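Local coordinates for protein avidin (Gallus gallus, PDB 5LUR) that binds the steroid progesterone in this engineered variant of avidin, a homotetrameric egg-white beta-barrel protein whose natural ligand is biotin, at residues 50-55 with 73-78; 81-86 with 99-104. The protein carries 12 engineered substitutions. One frame throughout, in Å; residues are numbered along the deposited sequence.

Interaction 1: 50-55 with 73-78. With STR (progesterone), chain C.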
loop_
_atom_site.group_PDB
_atom_site.type_symbol
_atom_site.label_atom_id
_atom_site.label_comp_id
_atom_site.label_asym_id
_atom_site.label_seq_id
_atom_site.Cartn_x
_atom_site.Cartn_y
_atom_site.Cartn_z
ATOM N N GLU A 50 -24.837 -6.890 2.522
ATOM C CA GLU A 50 -24.327 -7.497 3.742
ATOM C C GLU A 50 -23.507 -8.753 3.436
ATOM O O GLU A 50 -24.060 -9.761 3.000
ATOM C CB GLU A 50 -25.516 -7.830 4.647
ATOM C CG GLU A 50 -25.315 -8.965 5.645
ATOM C CD GLU A 50 -26.378 -9.046 6.730
ATOM O OE1 GLU A 50 -26.284 -9.963 7.573
ATOM O OE2 GLU A 50 -27.331 -8.234 6.742
ATOM N N SER A 51 -22.205 -8.709 3.708
ATOM C CA SER A 51 -21.306 -9.769 3.305
ATOM C C SER A 51 -20.568 -10.362 4.478
ATOM O O SER A 51 -20.239 -9.655 5.410
ATOM C CB SER A 51 -20.311 -9.217 2.306
ATOM O OG SER A 51 -20.991 -8.594 1.234
ATOM N N PRO A 52 -20.269 -11.667 4.422
ATOM C CA PRO A 52 -19.500 -12.320 5.478
ATOM C C PRO A 52 -18.056 -11.884 5.538
ATOM O O PRO A 52 -17.479 -11.510 4.509
ATOM C CB PRO A 52 -19.532 -13.794 5.060
ATOM C CG PRO A 52 -19.626 -13.740 3.595
ATOM C CD PRO A 52 -20.528 -12.588 3.306
ATOM N N LEU A 53 -17.480 -11.958 6.737
ATOM C CA LEU A 53 -16.032 -11.777 6.941
ATOM C C LEU A 53 -15.499 -12.810 7.920
ATOM O O LEU A 53 -16.237 -13.291 8.762
ATOM C CB LEU A 53 -15.718 -10.369 7.443
ATOM C CG LEU A 53 -16.159 -10.026 8.876
ATOM C CD1 LEU A 53 -15.116 -10.306 9.937
ATOM C CD2 LEU A 53 -16.517 -8.562 8.993
ATOM N N HIS A 54 -14.216 -13.130 7.794
ATOM C CA HIS A 54 -13.536 -14.163 8.599
ATOM C C HIS A 54 -12.134 -13.690 8.852
ATOM O O HIS A 54 -11.486 -13.200 7.922
ATOM C CB HIS A 54 -13.433 -15.512 7.837
ATOM C CG HIS A 54 -14.739 -16.000 7.286
ATOM N ND1 HIS A 54 -15.532 -16.917 7.943
ATOM C CD2 HIS A 54 -15.417 -15.664 6.160
ATOM C CE1 HIS A 54 -16.632 -17.136 7.243
ATOM N NE2 HIS A 54 -16.591 -16.386 6.158
ATOM N N GLY A 55 -11.646 -13.830 10.081
ATOM C CA GLY A 55 -10.219 -13.633 10.330
ATOM C C GLY A 55 -9.765 -13.858 11.748
ATOM O O GLY A 55 -10.474 -14.426 12.540
ATOM N N ASN A 73 -15.656 -11.114 2.071
ATOM C CA ASN A 73 -15.999 -11.791 0.838
ATOM C C ASN A 73 -17.295 -11.207 0.316
ATOM O O ASN A 73 -18.376 -11.694 0.607
ATOM C CB ASN A 73 -16.141 -13.274 1.127
ATOM C CG ASN A 73 -16.282 -14.085 -0.109
ATOM O OD1 ASN A 73 -16.011 -13.619 -1.199
ATOM N ND2 ASN A 73 -16.694 -15.326 0.051
ATOM N N TRP A 74 -17.179 -10.175 -0.494
ATOM C CA TRP A 74 -18.353 -9.407 -0.940
ATOM C C TRP A 74 -19.392 -10.233 -1.696
ATOM O O TRP A 74 -19.034 -10.885 -2.678
ATOM C CB TRP A 74 -17.918 -8.240 -1.841
ATOM C CG TRP A 74 -16.963 -7.372 -1.174
ATOM C CD1 TRP A 74 -15.630 -7.281 -1.426
ATOM C CD2 TRP A 74 -17.245 -6.490 -0.082
ATOM N NE1 TRP A 74 -15.056 -6.366 -0.553
ATOM C CE2 TRP A 74 -16.028 -5.868 0.279
ATOM C CE3 TRP A 74 -18.400 -6.180 0.637
ATOM C CZ2 TRP A 74 -15.937 -4.952 1.323
ATOM C CZ3 TRP A 74 -18.309 -5.260 1.676
ATOM C CH2 TRP A 74 -17.083 -4.649 1.999
ATOM N N LYS A 75 -20.654 -10.165 -1.244
ATOM C CA LYS A 75 -21.803 -10.893 -1.858
ATOM C C LYS A 75 -22.282 -10.352 -3.226
ATOM O O LYS A 75 -22.871 -11.082 -4.030
ATOM C CB LYS A 75 -23.025 -10.934 -0.903
ATOM C CG LYS A 75 -23.095 -12.148 0.026
ATOM C CD LYS A 75 -24.531 -12.393 0.527
ATOM C CE LYS A 75 -24.610 -13.312 1.767
ATOM N NZ LYS A 75 -24.342 -14.763 1.500
ATOM N N PHE A 76 -22.010 -9.086 -3.500
ATOM C CA PHE A 76 -22.573 -8.417 -4.677
ATOM C C PHE A 76 -21.507 -8.158 -5.743
ATOM O O PHE A 76 -21.772 -7.466 -6.706
ATOM C CB PHE A 76 -23.203 -7.097 -4.245
ATOM C CG PHE A 76 -22.288 -6.260 -3.417
ATOM C CD1 PHE A 76 -21.317 -5.478 -4.013
ATOM C CD2 PHE A 76 -22.345 -6.323 -2.024
ATOM C CE1 PHE A 76 -20.450 -4.737 -3.249
ATOM C CE2 PHE A 76 -21.465 -5.578 -1.242
ATOM C CZ PHE A 76 -20.521 -4.781 -1.866
ATOM N N SER A 77 -20.314 -8.725 -5.584
ATOM C CA SER A 77 -19.153 -8.354 -6.407
ATOM C C SER A 77 -18.183 -9.519 -6.517
ATOM O O SER A 77 -18.236 -10.438 -5.707
ATOM C CB SER A 77 -18.471 -7.149 -5.769
ATOM O OG SER A 77 -17.280 -6.800 -6.428
ATOM N N GLU A 78 -17.332 -9.499 -7.544
ATOM C CA GLU A 78 -16.238 -10.498 -7.662
ATOM C C GLU A 78 -14.974 -10.103 -6.889
ATOM O O GLU A 78 -14.013 -10.861 -6.872
ATOM C CB GLU A 78 -15.850 -10.749 -9.121
ATOM C CG GLU A 78 -16.933 -11.404 -9.981
ATOM C CD GLU A 78 -16.559 -11.462 -11.461
ATOM O OE1 GLU A 78 -15.412 -11.109 -11.825
ATOM O OE2 GLU A 78 -17.406 -11.877 -12.274
HETATM C C1 STR C . -19.574 -0.053 -1.521
HETATM C C2 STR C . -19.883 0.486 -2.913
HETATM C C3 STR C . -19.634 -0.530 -4.008
HETATM O O3 STR C . -20.181 -0.372 -5.085
HETATM C C4 STR C . -18.740 -1.698 -3.806
HETATM C C5 STR C . -18.147 -1.961 -2.620
HETATM C C6 STR C . -17.128 -3.092 -2.582
HETATM C C7 STR C . -15.846 -2.658 -1.849
HETATM C C8 STR C . -16.014 -1.726 -0.614
HETATM C C9 STR C . -17.033 -0.565 -0.912
HETATM C C10 STR C . -18.431 -1.125 -1.341
HETATM C C11 STR C . -17.075 0.540 0.192
HETATM C C12 STR C . -15.708 0.990 0.730
HETATM C C13 STR C . -14.819 -0.197 1.138
HETATM C C14 STR C . -14.668 -1.154 -0.058
HETATM C C15 STR C . -13.526 -2.073 0.370
HETATM C C16 STR C . -12.638 -1.174 1.216
HETATM C C17 STR C . -13.358 0.181 1.375
HETATM C C18 STR C . -15.396 -0.889 2.405
HETATM C C19 STR C . -18.978 -2.068 -0.231
HETATM C C20 STR C . -13.137 1.008 2.655
HETATM O O20 STR C . -12.748 0.487 3.697
HETATM C C21 STR C . -13.415 2.499 2.647
#
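Trp74 and Phe76 both meet Ser51 obliquely, while their rings also meet progesterone in two different ways. Over one face of the Trp74 indole, toward its rim, lies the steroid C7, 3.7 Å above the plane. The Phe76 phenyl instead turns its edge to the ligand, with the steroid C5 in the ring plane and Phe76 CE1 3.5 Å from the steroid C4. The two rings thus wall the steroid pocket at the mouth of the avidin beta-barrel, where the loop after strand 67-72 lies against strand 48-57. Trp74 is held by Tyr37, which meets its ring edge-to-face, and by the hydrogen bond of NE1 to Thr81 OG1; Trp74 CE3 packs 3.6 Å from Ser51 OG. An alanine here would take away the flat surface under C7 and is likely to leave the Thr81 hydroxyl without its N-H partner and the steroid freer to shift. Two loop N-H groups bind the strand, one at a carbonyl and one at a hydroxyl. Asn73 N donates to Pro52 O over 3.1 Å, approaching nearly along the C=O axis at a C=O...N angle of 167°. Farther out, the Lys75 side chain crosses the Pro52 ring at about a right angle, and Lys75 CD lies 3.6 Å from Glu50 O. The remaining polar link depends on Ser51, whose chi1 of -54° places OG anti to its own carbonyl carbon and facing the loop; there Ser51 OG accepts the backbone N-H of Lys75 at 3.0 Å, with an almost straight angle of 172° at the hydrogen.

Interaction 2: 81-86 with 99-104. With STR (progesterone), chain C.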
loop_
_atom_site.group_PDB
_atom_site.type_symbol
_atom_site.label_atom_id
_atom_site.label_comp_id
_atom_site.label_asym_id
_atom_site.label_seq_id
_atom_site.Cartn_x
_atom_site.Cartn_y
_atom_site.Cartn_z
ATOM N N THR A 81 -11.684 -7.935 -0.277
ATOM C CA THR A 81 -10.961 -6.904 0.446
ATOM C C THR A 81 -10.390 -7.516 1.693
ATOM O O THR A 81 -11.106 -8.241 2.344
ATOM C CB THR A 81 -11.885 -5.708 0.824
ATOM O OG1 THR A 81 -12.243 -4.991 -0.363
ATOM C CG2 THR A 81 -11.197 -4.753 1.799
ATOM N N VAL A 82 -9.137 -7.195 2.034
ATOM C CA VAL A 82 -8.581 -7.603 3.311
ATOM C C VAL A 82 -8.261 -6.378 4.158
ATOM O O VAL A 82 -7.760 -5.398 3.651
ATOM C CB VAL A 82 -7.325 -8.502 3.184
ATOM C CG1 VAL A 82 -7.695 -9.896 2.700
ATOM C CG2 VAL A 82 -6.277 -7.880 2.278
ATOM N N PHE A 83 -8.553 -6.452 5.451
ATOM C CA PHE A 83 -8.230 -5.393 6.428
ATOM C C PHE A 83 -7.218 -5.892 7.438
ATOM O O PHE A 83 -7.298 -7.037 7.875
ATOM C CB PHE A 83 -9.465 -5.000 7.236
ATOM C CG PHE A 83 -10.480 -4.197 6.476
ATOM C CD1 PHE A 83 -11.388 -4.822 5.619
ATOM C CD2 PHE A 83 -10.581 -2.819 6.675
ATOM C CE1 PHE A 83 -12.369 -4.077 4.940
ATOM C CE2 PHE A 83 -11.539 -2.071 6.010
ATOM C CZ PHE A 83 -12.436 -2.697 5.125
ATOM N N THR A 84 -6.267 -5.049 7.812
ATOM C CA THR A 84 -5.443 -5.340 8.985
ATOM C C THR A 84 -5.263 -4.094 9.845
ATOM O O THR A 84 -5.362 -2.965 9.364
ATOM C CB THR A 84 -4.068 -5.971 8.650
ATOM O OG1 THR A 84 -3.482 -6.469 9.854
ATOM C CG2 THR A 84 -3.114 -4.958 8.122
ATOM N N GLY A 85 -4.981 -4.302 11.116
ATOM C CA GLY A 85 -4.749 -3.171 11.988
ATOM C C GLY A 85 -4.642 -3.592 13.410
ATOM O O GLY A 85 -4.400 -4.774 13.690
ATOM N N GLN A 86 -4.870 -2.624 14.299
ATOM C CA GLN A 86 -4.713 -2.809 15.746
ATOM C C GLN A 86 -5.912 -2.253 16.533
ATOM O O GLN A 86 -6.528 -1.285 16.096
ATOM C CB GLN A 86 -3.410 -2.142 16.186
ATOM C CG GLN A 86 -2.847 -2.694 17.478
ATOM C CD GLN A 86 -1.411 -2.292 17.751
ATOM O OE1 GLN A 86 -0.619 -1.920 16.851
ATOM N NE2 GLN A 86 -1.058 -2.376 19.023
ATOM N N THR A 99 -7.176 0.784 10.864
ATOM C CA THR A 99 -7.027 -0.268 9.879
ATOM C C THR A 99 -6.518 0.310 8.575
ATOM O O THR A 99 -6.743 1.469 8.265
ATOM C CB THR A 99 -8.361 -1.043 9.602
ATOM O OG1 THR A 99 -9.249 -0.280 8.768
ATOM C CG2 THR A 99 -9.076 -1.363 10.887
ATOM N N MET A 100 -5.824 -0.541 7.831
ATOM C CA MET A 100 -5.558 -0.321 6.424
ATOM C C MET A 100 -6.020 -1.530 5.695
ATOM O O MET A 100 -6.069 -2.621 6.277
ATOM C CB MET A 100 -4.085 -0.058 6.178
ATOM C CG MET A 100 -3.652 1.172 6.948
ATOM S SD MET A 100 -2.366 2.086 6.159
ATOM C CE MET A 100 -3.163 2.639 4.651
ATOM N N TRP A 101 -6.368 -1.328 4.427
ATOM C CA TRP A 101 -6.941 -2.378 3.639
ATOM C C TRP A 101 -6.418 -2.453 2.219
ATOM O O TRP A 101 -5.875 -1.489 1.693
ATOM C CB TRP A 101 -8.458 -2.208 3.615
ATOM C CG TRP A 101 -8.990 -0.852 3.166
ATOM C CD1 TRP A 101 -9.469 0.122 3.972
ATOM C CD2 TRP A 101 -9.131 -0.366 1.822
ATOM N NE1 TRP A 101 -9.885 1.195 3.243
ATOM C CE2 TRP A 101 -9.706 0.927 1.912
ATOM C CE3 TRP A 101 -8.817 -0.880 0.554
ATOM C CZ2 TRP A 101 -9.977 1.726 0.767
ATOM C CZ3 TRP A 101 -9.074 -0.097 -0.567
ATOM C CH2 TRP A 101 -9.646 1.200 -0.449
ATOM N N LEU A 102 -6.617 -3.618 1.600
ATOM C CA LEU A 102 -6.337 -3.809 0.170
ATOM C C LEU A 102 -7.570 -4.351 -0.497
ATOM O O LEU A 102 -8.103 -5.345 -0.057
ATOM C CB LEU A 102 -5.197 -4.797 -0.055
ATOM C CG LEU A 102 -3.858 -4.380 0.499
ATOM C CD1 LEU A 102 -2.920 -5.553 0.518
ATOM C CD2 LEU A 102 -3.289 -3.255 -0.344
ATOM N N LEU A 103 -8.005 -3.709 -1.560
ATOM C CA LEU A 103 -9.164 -4.156 -2.281
ATOM C C LEU A 103 -8.733 -4.707 -3.620
ATOM O O LEU A 103 -8.207 -3.956 -4.464
ATOM C CB LEU A 103 -10.125 -2.997 -2.475
ATOM C CG LEU A 103 -11.185 -3.125 -3.563
ATOM C CD1 LEU A 103 -12.103 -4.297 -3.330
ATOM C CD2 LEU A 103 -11.967 -1.829 -3.577
ATOM N N ARG A 104 -8.975 -6.006 -3.804
ATOM C CA ARG A 104 -8.615 -6.731 -5.012
ATOM C C ARG A 104 -9.803 -6.817 -5.958
ATOM O O ARG A 104 -10.852 -7.332 -5.587
ATOM C CB ARG A 104 -8.151 -8.139 -4.667
ATOM C CG ARG A 104 -7.849 -9.018 -5.869
ATOM C CD ARG A 104 -6.661 -8.453 -6.630
ATOM N NE ARG A 104 -6.587 -8.922 -8.006
ATOM C CZ ARG A 104 -5.462 -9.203 -8.658
ATOM N NH1 ARG A 104 -4.267 -9.090 -8.077
ATOM N NH2 ARG A 104 -5.525 -9.634 -9.917
HETATM C C1 STR C . -19.574 -0.053 -1.521
HETATM C C2 STR C . -19.883 0.486 -2.913
HETATM C C3 STR C . -19.634 -0.530 -4.008
HETATM O O3 STR C . -20.181 -0.372 -5.085
HETATM C C4 STR C . -18.740 -1.698 -3.806
HETATM C C5 STR C . -18.147 -1.961 -2.620
HETATM C C6 STR C . -17.128 -3.092 -2.582
HETATM C C7 STR C . -15.846 -2.658 -1.849
HETATM C C8 STR C . -16.014 -1.726 -0.614
HETATM C C9 STR C . -17.033 -0.565 -0.912
HETATM C C10 STR C . -18.431 -1.125 -1.341
HETATM C C11 STR C . -17.075 0.540 0.192
HETATM C C12 STR C . -15.708 0.990 0.730
HETATM C C13 STR C . -14.819 -0.197 1.138
HETATM C C14 STR C . -14.668 -1.154 -0.058
HETATM C C15 STR C . -13.526 -2.073 0.370
HETATM C C16 STR C . -12.638 -1.174 1.216
HETATM C C17 STR C . -13.358 0.181 1.375
HETATM C C18 STR C . -15.396 -0.889 2.405
HETATM C C19 STR C . -18.978 -2.068 -0.231
HETATM C C20 STR C . -13.137 1.008 2.655
HETATM O O20 STR C . -12.748 0.487 3.697
HETATM C C21 STR C . -13.415 2.499 2.647
#
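Trp101 stands beside Phe83 on the pocket-facing side of two antiparallel strands, and its side chain can be traced outward from CB. That first carbon sits over the face of the Phe83 phenyl, 3.9 Å from the centroid and 17° off the ring normal, a CH-pi contact. A chi1 of 54° sets CG between the backbone N and the carbonyl carbon, carrying the indole past the phenyl and under the steroid. Trp101 CD1 then meets Phe83 CE2 at 3.6 Å; with the planes inclined at 53°, the aromatic pair is oblique. Next comes NE1, with a weak hydrogen bond to Tyr121 O; the acetyl oxygen O20 of progesterone, over the indole face, is 3.0 Å from Trp101 NE1. The steroid C16 stands 3.6 Å above the middle of the ring system, Trp101 CZ2 reaches the steroid C17 at 3.8 Å, and the outermost CZ3 and CH2 lie near C16. Trp114 of a neighbouring subunit also packs on this tryptophan. Phe83 has its own ligand contact, with O20 near its ring plane and 3.5 Å from CZ. Thr99 OG1 lies in the plane of that phenyl, 3.5 Å from Phe83 CD2, and is itself hydrogen-bonded to Asn122 O. Behind the rings, Val82 pairs with Leu102, and Thr84 with Met100, each through two N-H...O bonds; Thr84 N to Met100 O measures 2.9 Å. On the opposite side of the sheet, Val82 CG2 packs on Leu102 CB. Non-hydrogen-bonded pairing of Phe83 with Trp101 within a beta hairpin thereby builds an aromatic wall of the ligand pocket inside the avidin barrel.

How the interactions relate
Along the chain the two contacts come in series, neither nested nor crossed. Strand 48-57 runs first, strand 67-72 returns beside it, and interaction 1 closes this excursion when loop 73-78 folds back on residues 50-55, with 17 residues between its segments. Strand 80-89 follows directly, and 12 residues separate the segments of interaction 2, which zips that strand to 95-104 as a hairpin. Their centres are 13 Å apart, yet the probable Trp74-Thr81 bond joins the loop to the hairpin. One contact fastens a loop at the barrel mouth and the other pairs two neighbouring strands of the barrel wall; both touch the same progesterone and both reach the second subunit.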